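Local coordinates for protein cytochrome c XoxG (Methylobacterium extorquens, PDB 6ONQ) that binds a covalently attached heme c and probably carries electrons in lanthanide-dependent methanol oxidation, at residues Lys61-Ile73 with Asn157-Gly169. Residues are numbered along the deposited sequence; the frame is centred on the assembly and turned at random.
Sequences KYFDKDGHPTFHI and NDLYVYLRARAAG
Asp-64 opens the contact by reaching across to Arg-164 in a buried salt bridge, OD2 lying 2.8 Å from NH1, while a weak second bond runs from NH2 to the same oxygen. The carboxylate stands almost perpendicular to the guanidinium (85° between planes), and OD2 lies in the guanidinium plane while NH1 comes in from above the carboxylate. The other oxygen, OD1, takes the backbone N-H of His-68 (2.8 Å) and thereby braces the type I turn from Asp-64 to Gly-67. Farther along, Pro-69 O takes the other NH1 bond (3.0 Å) and meets the edge of the Tyr-160 ring at CE2, while the proline ring rests its CB on Val-161 CG2 and its CG on the amide of Asn-157, whose OD1 is hydrogen-bonded to Tyr-121 OH. Arg-164 spans this distance with its chain extended from CG to NE; a leucine here would probably leave the buried carboxylate of Asp-64 without its countercharge and Pro-69 O without this donor. Thr-70 turns its hydroxyl to Ala-52 O, and its own carbonyl O abuts Val-161 CG1. In Phe-71, chi1 of 50° swings the ring toward the helix, where CD2 meets Ala-165 CB (3.6 Å) and CZ Ala-168 CB. The contact thus packs the turn and second strand of an antiparallel hairpin (61-63 with 69-74) against helix 156-167, probably the C-terminal helix of the cytochrome c fold, although helix 184-193 follows.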
ATOM      1  N   LYS A  61     -12.721   2.374   2.967  1.00 59.47           N
ATOM      2  CA  LYS A  61     -11.954   1.910   1.818  1.00 40.15           C
ATOM      3  C   LYS A  61     -12.058   2.937   0.698  1.00 45.60           C
ATOM      4  O   LYS A  61     -13.165   3.325   0.308  1.00 50.22           O
ATOM      5  CB  LYS A  61     -12.479   0.564   1.319  1.00 41.63           C
ATOM      6  CG  LYS A  61     -11.975  -0.652   2.055  1.00 52.76           C
ATOM      7  CD  LYS A  61     -13.136  -1.599   2.364  1.00 76.85           C
ATOM      8  CE  LYS A  61     -12.881  -2.444   3.606  1.00 79.98           C
ATOM      9  NZ  LYS A  61     -12.926  -1.650   4.862  1.00 79.44           N
ATOM     10  N   TYR A  62     -10.918   3.355   0.170  1.00 37.20           N
ATOM     11  CA  TYR A  62     -10.892   4.287  -0.943  1.00 30.80           C
ATOM     12  C   TYR A  62     -10.523   3.575  -2.239  1.00 25.57           C
ATOM     13  O   TYR A  62      -9.784   2.587  -2.239  1.00 27.88           O
ATOM     14  CB  TYR A  62      -9.916   5.424  -0.662  1.00 21.16           C
ATOM     15  CG  TYR A  62     -10.247   6.164   0.602  1.00 35.07           C
ATOM     16  CD1 TYR A  62      -9.806   5.700   1.833  1.00 44.08           C
ATOM     17  CD2 TYR A  62     -11.021   7.314   0.573  1.00 34.79           C
ATOM     18  CE1 TYR A  62     -10.110   6.367   3.002  1.00 31.72           C
ATOM     19  CE2 TYR A  62     -11.333   7.987   1.738  1.00 49.65           C
ATOM     20  CZ  TYR A  62     -10.877   7.504   2.953  1.00 41.24           C
ATOM     21  OH  TYR A  62     -11.171   8.157   4.127  1.00 45.76           O
ATOM     22  N   PHE A  63     -11.060   4.087  -3.347  1.00 35.91           N
ATOM     23  CA  PHE A  63     -10.811   3.552  -4.680  1.00 33.53           C
ATOM     24  C   PHE A  63     -10.497   4.688  -5.645  1.00 32.50           C
ATOM     25  O   PHE A  63     -10.899   5.836  -5.431  1.00 44.59           O
ATOM     26  CB  PHE A  63     -12.012   2.751  -5.184  1.00 23.39           C
ATOM     27  CG  PHE A  63     -12.390   1.608  -4.293  1.00 22.61           C
ATOM     28  CD1 PHE A  63     -13.297   1.786  -3.266  1.00 29.10           C
ATOM     29  CD2 PHE A  63     -11.834   0.352  -4.481  1.00 27.61           C
ATOM     30  CE1 PHE A  63     -13.650   0.733  -2.443  1.00 34.00           C
ATOM     31  CE2 PHE A  63     -12.182  -0.710  -3.663  1.00 26.00           C
ATOM     32  CZ  PHE A  63     -13.092  -0.517  -2.641  1.00 27.00           C
ATOM     33  N   ASP A  64      -9.765   4.364  -6.710  1.00 28.14           N
ATOM     34  CA  ASP A  64      -9.457   5.343  -7.745  1.00 31.88           C
ATOM     35  C   ASP A  64     -10.476   5.234  -8.880  1.00 23.99           C
ATOM     36  O   ASP A  64     -11.375   4.387  -8.855  1.00 24.41           O
ATOM     37  CB  ASP A  64      -8.017   5.170  -8.244  1.00 27.78           C
ATOM     38  CG  ASP A  64      -7.752   3.796  -8.879  1.00 41.40           C
ATOM     39  OD1 ASP A  64      -8.711   3.086  -9.262  1.00 36.95           O
ATOM     40  OD2 ASP A  64      -6.561   3.421  -9.005  1.00 50.17           O
ATOM     41  N   LYS A  65     -10.339   6.087  -9.902  1.00 31.51           N
ATOM     42  CA  LYS A  65     -11.304   6.048 -11.001  1.00 34.38           C
ATOM     43  C   LYS A  65     -11.297   4.713 -11.741  1.00 28.81           C
ATOM     44  O   LYS A  65     -12.312   4.364 -12.351  1.00 28.76           O
ATOM     45  CB  LYS A  65     -11.074   7.196 -11.991  1.00 25.95           C
ATOM     46  CG  LYS A  65      -9.782   7.123 -12.792  1.00 42.97           C
ATOM     47  CD  LYS A  65      -9.536   8.424 -13.553  1.00 31.60           C
ATOM     48  CE  LYS A  65      -8.048   8.720 -13.710  1.00 36.47           C
ATOM     49  NZ  LYS A  65      -7.254   7.506 -14.063  1.00 58.41           N
ATOM     50  N   ASP A  66     -10.202   3.944 -11.677  1.00 33.97           N
ATOM     51  CA  ASP A  66     -10.126   2.627 -12.315  1.00 32.01           C
ATOM     52  C   ASP A  66     -10.716   1.499 -11.470  1.00 28.45           C
ATOM     53  O   ASP A  66     -10.655   0.335 -11.888  1.00 28.71           O
ATOM     54  CB  ASP A  66      -8.673   2.280 -12.654  1.00 25.90           C
ATOM     55  CG  ASP A  66      -8.039   3.285 -13.590  1.00 63.54           C
ATOM     56  OD1 ASP A  66      -7.288   4.161 -13.103  1.00 76.82           O
ATOM     57  OD2 ASP A  66      -8.303   3.206 -14.809  1.00 62.84           O
ATOM     58  N   GLY A  67     -11.275   1.799 -10.301  1.00 22.21           N
ATOM     59  CA  GLY A  67     -11.823   0.773  -9.435  1.00 23.22           C
ATOM     60  C   GLY A  67     -10.827   0.085  -8.526  1.00 38.98           C
ATOM     61  O   GLY A  67     -11.195  -0.894  -7.863  1.00 44.95           O
ATOM     62  N   HIS A  68      -9.574   0.571  -8.459  1.00 19.25           N
ATOM     63  CA  HIS A  68      -8.538  -0.102  -7.704  1.00 27.96           C
ATOM     64  C   HIS A  68      -8.279   0.603  -6.372  1.00 34.33           C
ATOM     65  O   HIS A  68      -8.505   1.809  -6.243  1.00 27.15           O
ATOM     66  CB  HIS A  68      -7.250  -0.160  -8.528  1.00 36.69           C
ATOM     67  CG  HIS A  68      -7.385  -0.963  -9.783  1.00 41.83           C
ATOM     68  ND1 HIS A  68      -7.042  -0.472 -11.024  1.00 28.59           N
ATOM     69  CD2 HIS A  68      -7.843  -2.221  -9.988  1.00 35.27           C
ATOM     70  CE1 HIS A  68      -7.282  -1.395 -11.940  1.00 39.69           C
ATOM     71  NE2 HIS A  68      -7.764  -2.467 -11.337  1.00 52.62           N
ATOM     72  N   PRO A  69      -7.817  -0.135  -5.362  1.00 20.10           N
ATOM     73  CA  PRO A  69      -7.629   0.460  -4.036  1.00 13.76           C
ATOM     74  C   PRO A  69      -6.619   1.592  -4.065  1.00 21.70           C
ATOM     75  O   PRO A  69      -5.695   1.609  -4.881  1.00 21.92           O
ATOM     76  CB  PRO A  69      -7.117  -0.710  -3.189  1.00 10.07           C
ATOM     77  CG  PRO A  69      -7.550  -1.924  -3.907  1.00 15.29           C
ATOM     78  CD  PRO A  69      -7.534  -1.578  -5.366  1.00 18.17           C
ATOM     79  N   THR A  70      -6.802   2.545  -3.153  1.00 14.20           N
ATOM     80  CA  THR A  70      -5.896   3.677  -3.046  1.00 18.32           C
ATOM     81  C   THR A  70      -5.885   4.166  -1.608  1.00 20.68           C
ATOM     82  O   THR A  70      -6.652   3.698  -0.762  1.00 22.08           O
ATOM     83  CB  THR A  70      -6.275   4.815  -4.009  1.00 15.50           C
ATOM     84  OG1 THR A  70      -5.147   5.663  -4.196  1.00 13.48           O
ATOM     85  CG2 THR A  70      -7.412   5.653  -3.467  1.00 22.18           C
ATOM     86  N   PHE A  71      -4.994   5.117  -1.343  1.00 19.69           N
ATOM     87  CA  PHE A  71      -4.793   5.669  -0.017  1.00 23.56           C
ATOM     88  C   PHE A  71      -5.605   6.947   0.178  1.00 29.01           C
ATOM     89  O   PHE A  71      -6.373   7.373  -0.688  1.00 34.44           O
ATOM     90  CB  PHE A  71      -3.313   5.939   0.204  1.00 27.92           C
ATOM     91  CG  PHE A  71      -2.683   6.723  -0.897  1.00 28.75           C
ATOM     92  CD1 PHE A  71      -2.828   8.093  -0.959  1.00 23.43           C
ATOM     93  CD2 PHE A  71      -1.952   6.088  -1.881  1.00 25.67           C
ATOM     94  CE1 PHE A  71      -2.242   8.813  -1.973  1.00 23.78           C
ATOM     95  CE2 PHE A  71      -1.363   6.808  -2.896  1.00 21.97           C
ATOM     96  CZ  PHE A  71      -1.509   8.170  -2.943  1.00 13.49           C
ATOM     97  N   HIS A  72      -5.418   7.566   1.347  1.00 32.98           N
ATOM     98  CA  HIS A  72      -6.086   8.826   1.671  1.00 27.82           C
ATOM     99  C   HIS A  72      -5.346   9.435   2.860  1.00 28.71           C
ATOM    100  O   HIS A  72      -5.592   9.047   4.004  1.00 42.42           O
ATOM    101  CB  HIS A  72      -7.557   8.621   1.982  1.00 22.49           C
ATOM    102  CG  HIS A  72      -8.290   9.895   2.255  1.00 39.02           C
ATOM    103  ND1 HIS A  72      -9.242  10.010   3.244  1.00 52.35           N
ATOM    104  CD2 HIS A  72      -8.205  11.113   1.672  1.00 37.81           C
ATOM    105  CE1 HIS A  72      -9.717  11.242   3.257  1.00 41.29           C
ATOM    106  NE2 HIS A  72      -9.102  11.931   2.313  1.00 48.21           N
ATOM    107  N   ILE A  73      -4.446  10.375   2.570  1.00 27.07           N
ATOM    108  CA  ILE A  73      -3.674  11.103   3.571  1.00 34.65           C
ATOM    109  C   ILE A  73      -4.375  12.418   3.870  1.00 40.95           C
ATOM    110  O   ILE A  73      -4.963  13.041   2.977  1.00 32.32           O
ATOM    111  CB  ILE A  73      -2.233  11.349   3.091  1.00 34.45           C
ATOM    112  CG1 ILE A  73      -1.707  10.140   2.324  1.00 33.33           C
ATOM    113  CG2 ILE A  73      -1.322  11.661   4.249  1.00 41.58           C
ATOM    114  CD1 ILE A  73      -1.653   8.892   3.128  1.00 20.34           C
ATOM    115  N   ASN A 157      -4.607  -6.012  -0.304  1.00 19.16           N
ATOM    116  CA  ASN A 157      -4.987  -4.628  -0.568  1.00 14.92           C
ATOM    117  C   ASN A 157      -4.265  -3.670   0.368  1.00 17.58           C
ATOM    118  O   ASN A 157      -3.890  -2.564  -0.033  1.00 17.52           O
ATOM    119  CB  ASN A 157      -6.498  -4.463  -0.434  1.00 16.86           C
ATOM    120  CG  ASN A 157      -7.258  -5.169  -1.538  1.00 25.57           C
ATOM    121  OD1 ASN A 157      -6.675  -5.616  -2.529  1.00 26.14           O
ATOM    122  ND2 ASN A 157      -8.575  -5.262  -1.377  1.00 38.63           N
ATOM    123  N   ASP A 158      -4.074  -4.068   1.623  1.00 18.42           N
ATOM    124  CA  ASP A 158      -3.331  -3.229   2.551  1.00 18.15           C
ATOM    125  C   ASP A 158      -1.905  -3.002   2.058  1.00 16.35           C
ATOM    126  O   ASP A 158      -1.409  -1.869   2.038  1.00 19.33           O
ATOM    127  CB  ASP A 158      -3.335  -3.872   3.935  1.00 26.32           C
ATOM    128  CG  ASP A 158      -4.738  -4.245   4.404  1.00 38.56           C
ATOM    129  OD1 ASP A 158      -5.535  -4.770   3.588  1.00 35.48           O
ATOM    130  OD2 ASP A 158      -5.039  -4.020   5.600  1.00 41.50           O
ATOM    131  N   LEU A 159      -1.238  -4.068   1.626  1.00 11.05           N
ATOM    132  CA  LEU A 159       0.124  -3.917   1.132  1.00 14.26           C
ATOM    133  C   LEU A 159       0.169  -3.045  -0.116  1.00 20.43           C
ATOM    134  O   LEU A 159       1.065  -2.204  -0.257  1.00 23.23           O
ATOM    135  CB  LEU A 159       0.726  -5.291   0.862  1.00 17.17           C
ATOM    136  CG  LEU A 159       0.893  -6.099   2.153  1.00 15.30           C
ATOM    137  CD1 LEU A 159       0.924  -7.597   1.885  1.00 11.01           C
ATOM    138  CD2 LEU A 159       2.147  -5.646   2.881  1.00 16.24           C
ATOM    139  N   TYR A 160      -0.807  -3.217  -1.021  1.00 21.79           N
ATOM    140  CA  TYR A 160      -0.862  -2.413  -2.241  1.00  8.45           C
ATOM    141  C   TYR A 160      -1.033  -0.937  -1.920  1.00 10.61           C
ATOM    142  O   TYR A 160      -0.297  -0.088  -2.434  1.00 16.23           O
ATOM    143  CB  TYR A 160      -1.999  -2.895  -3.141  1.00  8.10           C
ATOM    144  CG  TYR A 160      -2.095  -2.117  -4.433  1.00 14.94           C
ATOM    145  CD1 TYR A 160      -1.123  -2.253  -5.422  1.00 17.50           C
ATOM    146  CD2 TYR A 160      -3.142  -1.227  -4.662  1.00 14.84           C
ATOM    147  CE1 TYR A 160      -1.195  -1.533  -6.601  1.00 11.90           C
ATOM    148  CE2 TYR A 160      -3.222  -0.501  -5.847  1.00 13.77           C
ATOM    149  CZ  TYR A 160      -2.242  -0.663  -6.809  1.00 17.18           C
ATOM    150  OH  TYR A 160      -2.300   0.042  -7.988  1.00 34.18           O
ATOM    151  N   VAL A 161      -1.999  -0.616  -1.061  1.00 12.49           N
ATOM    152  CA  VAL A 161      -2.287   0.776  -0.723  1.00 14.25           C
ATOM    153  C   VAL A 161      -1.057   1.460  -0.136  1.00 12.85           C
ATOM    154  O   VAL A 161      -0.634   2.523  -0.599  1.00 15.74           O
ATOM    155  CB  VAL A 161      -3.484   0.841   0.237  1.00 13.67           C
ATOM    156  CG1 VAL A 161      -3.621   2.215   0.811  1.00 17.94           C
ATOM    157  CG2 VAL A 161      -4.750   0.443  -0.494  1.00 14.25           C
ATOM    158  N   TYR A 162      -0.468   0.862   0.895  1.00 15.25           N
ATOM    159  CA  TYR A 162       0.721   1.437   1.516  1.00 13.19           C
ATOM    160  C   TYR A 162       1.858   1.618   0.505  1.00 17.71           C
ATOM    161  O   TYR A 162       2.476   2.686   0.420  1.00 12.77           O
ATOM    162  CB  TYR A 162       1.165   0.543   2.679  1.00 11.73           C
ATOM    163  CG  TYR A 162       2.560   0.844   3.133  1.00 14.79           C
ATOM    164  CD1 TYR A 162       2.860   2.062   3.703  1.00 11.87           C
ATOM    165  CD2 TYR A 162       3.587  -0.069   2.956  1.00 11.61           C
ATOM    166  CE1 TYR A 162       4.126   2.360   4.094  1.00  7.93           C
ATOM    167  CE2 TYR A 162       4.866   0.231   3.357  1.00  7.43           C
ATOM    168  CZ  TYR A 162       5.123   1.450   3.925  1.00  5.10           C
ATOM    169  OH  TYR A 162       6.389   1.784   4.340  1.00 34.03           O
ATOM    170  N   LEU A 163       2.167   0.575  -0.264  1.00 15.37           N
ATOM    171  CA  LEU A 163       3.264   0.703  -1.213  1.00 12.30           C
ATOM    172  C   LEU A 163       2.908   1.642  -2.364  1.00 21.29           C
ATOM    173  O   LEU A 163       3.802   2.217  -2.991  1.00 13.69           O
ATOM    174  CB  LEU A 163       3.654  -0.667  -1.741  1.00 13.63           C
ATOM    175  CG  LEU A 163       4.402  -1.647  -0.848  1.00 14.56           C
ATOM    176  CD1 LEU A 163       4.400  -3.026  -1.506  1.00  6.82           C
ATOM    177  CD2 LEU A 163       5.823  -1.152  -0.585  1.00 11.15           C
ATOM    178  N   ARG A 164       1.615   1.805  -2.655  1.00 19.90           N
ATOM    179  CA  ARG A 164       1.196   2.833  -3.597  1.00 11.03           C
ATOM    180  C   ARG A 164       1.466   4.223  -3.047  1.00 15.56           C
ATOM    181  O   ARG A 164       1.912   5.114  -3.781  1.00 24.05           O
ATOM    182  CB  ARG A 164      -0.285   2.680  -3.916  1.00 17.30           C
ATOM    183  CG  ARG A 164      -0.591   2.787  -5.382  1.00 16.93           C
ATOM    184  CD  ARG A 164      -2.070   2.995  -5.624  1.00 16.81           C
ATOM    185  NE  ARG A 164      -2.256   3.678  -6.896  1.00 21.71           N
ATOM    186  CZ  ARG A 164      -3.392   3.726  -7.576  1.00 20.38           C
ATOM    187  NH1 ARG A 164      -4.479   3.126  -7.111  1.00 19.72           N
ATOM    188  NH2 ARG A 164      -3.431   4.381  -8.729  1.00 35.46           N
ATOM    189  N   ALA A 165       1.186   4.435  -1.760  1.00 20.82           N
ATOM    190  CA  ALA A 165       1.467   5.730  -1.148  1.00 20.68           C
ATOM    191  C   ALA A 165       2.957   6.026  -1.126  1.00 16.02           C
ATOM    192  O   ALA A 165       3.359   7.189  -1.238  1.00 20.77           O
ATOM    193  CB  ALA A 165       0.894   5.785   0.264  1.00 14.58           C
ATOM    194  N   ARG A 166       3.789   4.994  -0.991  1.00 16.31           N
ATOM    195  CA  ARG A 166       5.229   5.196  -1.105  1.00 20.40           C
ATOM    196  C   ARG A 166       5.607   5.599  -2.522  1.00 17.88           C
ATOM    197  O   ARG A 166       6.368   6.551  -2.727  1.00 28.57           O
ATOM    198  CB  ARG A 166       5.976   3.930  -0.684  1.00 19.51           C
ATOM    199  CG  ARG A 166       5.755   3.540   0.782  1.00 22.72           C
ATOM    200  CD  ARG A 166       6.529   4.442   1.741  1.00 19.92           C
ATOM    201  NE  ARG A 166       7.966   4.340   1.512  1.00 25.99           N
ATOM    202  CZ  ARG A 166       8.744   5.356   1.150  1.00 32.95           C
ATOM    203  NH1 ARG A 166       8.236   6.576   0.982  1.00 23.61           N
ATOM    204  NH2 ARG A 166      10.034   5.147   0.950  1.00 26.55           N
ATOM    205  N   ALA A 167       5.063   4.895  -3.513  1.00 27.93           N
ATOM    206  CA  ALA A 167       5.421   5.148  -4.903  1.00 15.65           C
ATOM    207  C   ALA A 167       5.019   6.545  -5.340  1.00 25.06           C
ATOM    208  O   ALA A 167       5.708   7.164  -6.158  1.00 21.75           O
ATOM    209  CB  ALA A 167       4.774   4.100  -5.804  1.00 14.95           C
ATOM    210  N   ALA A 168       3.908   7.054  -4.816  1.00 21.79           N
ATOM    211  CA  ALA A 168       3.473   8.404  -5.134  1.00 19.03           C
ATOM    212  C   ALA A 168       4.231   9.465  -4.350  1.00 29.79           C
ATOM    213  O   ALA A 168       4.002  10.662  -4.573  1.00 27.01           O
ATOM    214  CB  ALA A 168       1.972   8.540  -4.872  1.00  9.07           C
ATOM    215  N   GLY A 169       5.119   9.062  -3.443  1.00 20.09           N
ATOM    216  CA  GLY A 169       5.719  10.016  -2.536  1.00 20.86           C
ATOM    217  C   GLY A 169       4.740  10.674  -1.591  1.00 28.32           C
ATOM    218  O   GLY A 169       5.074  11.690  -0.978  1.00 36.25           O
TER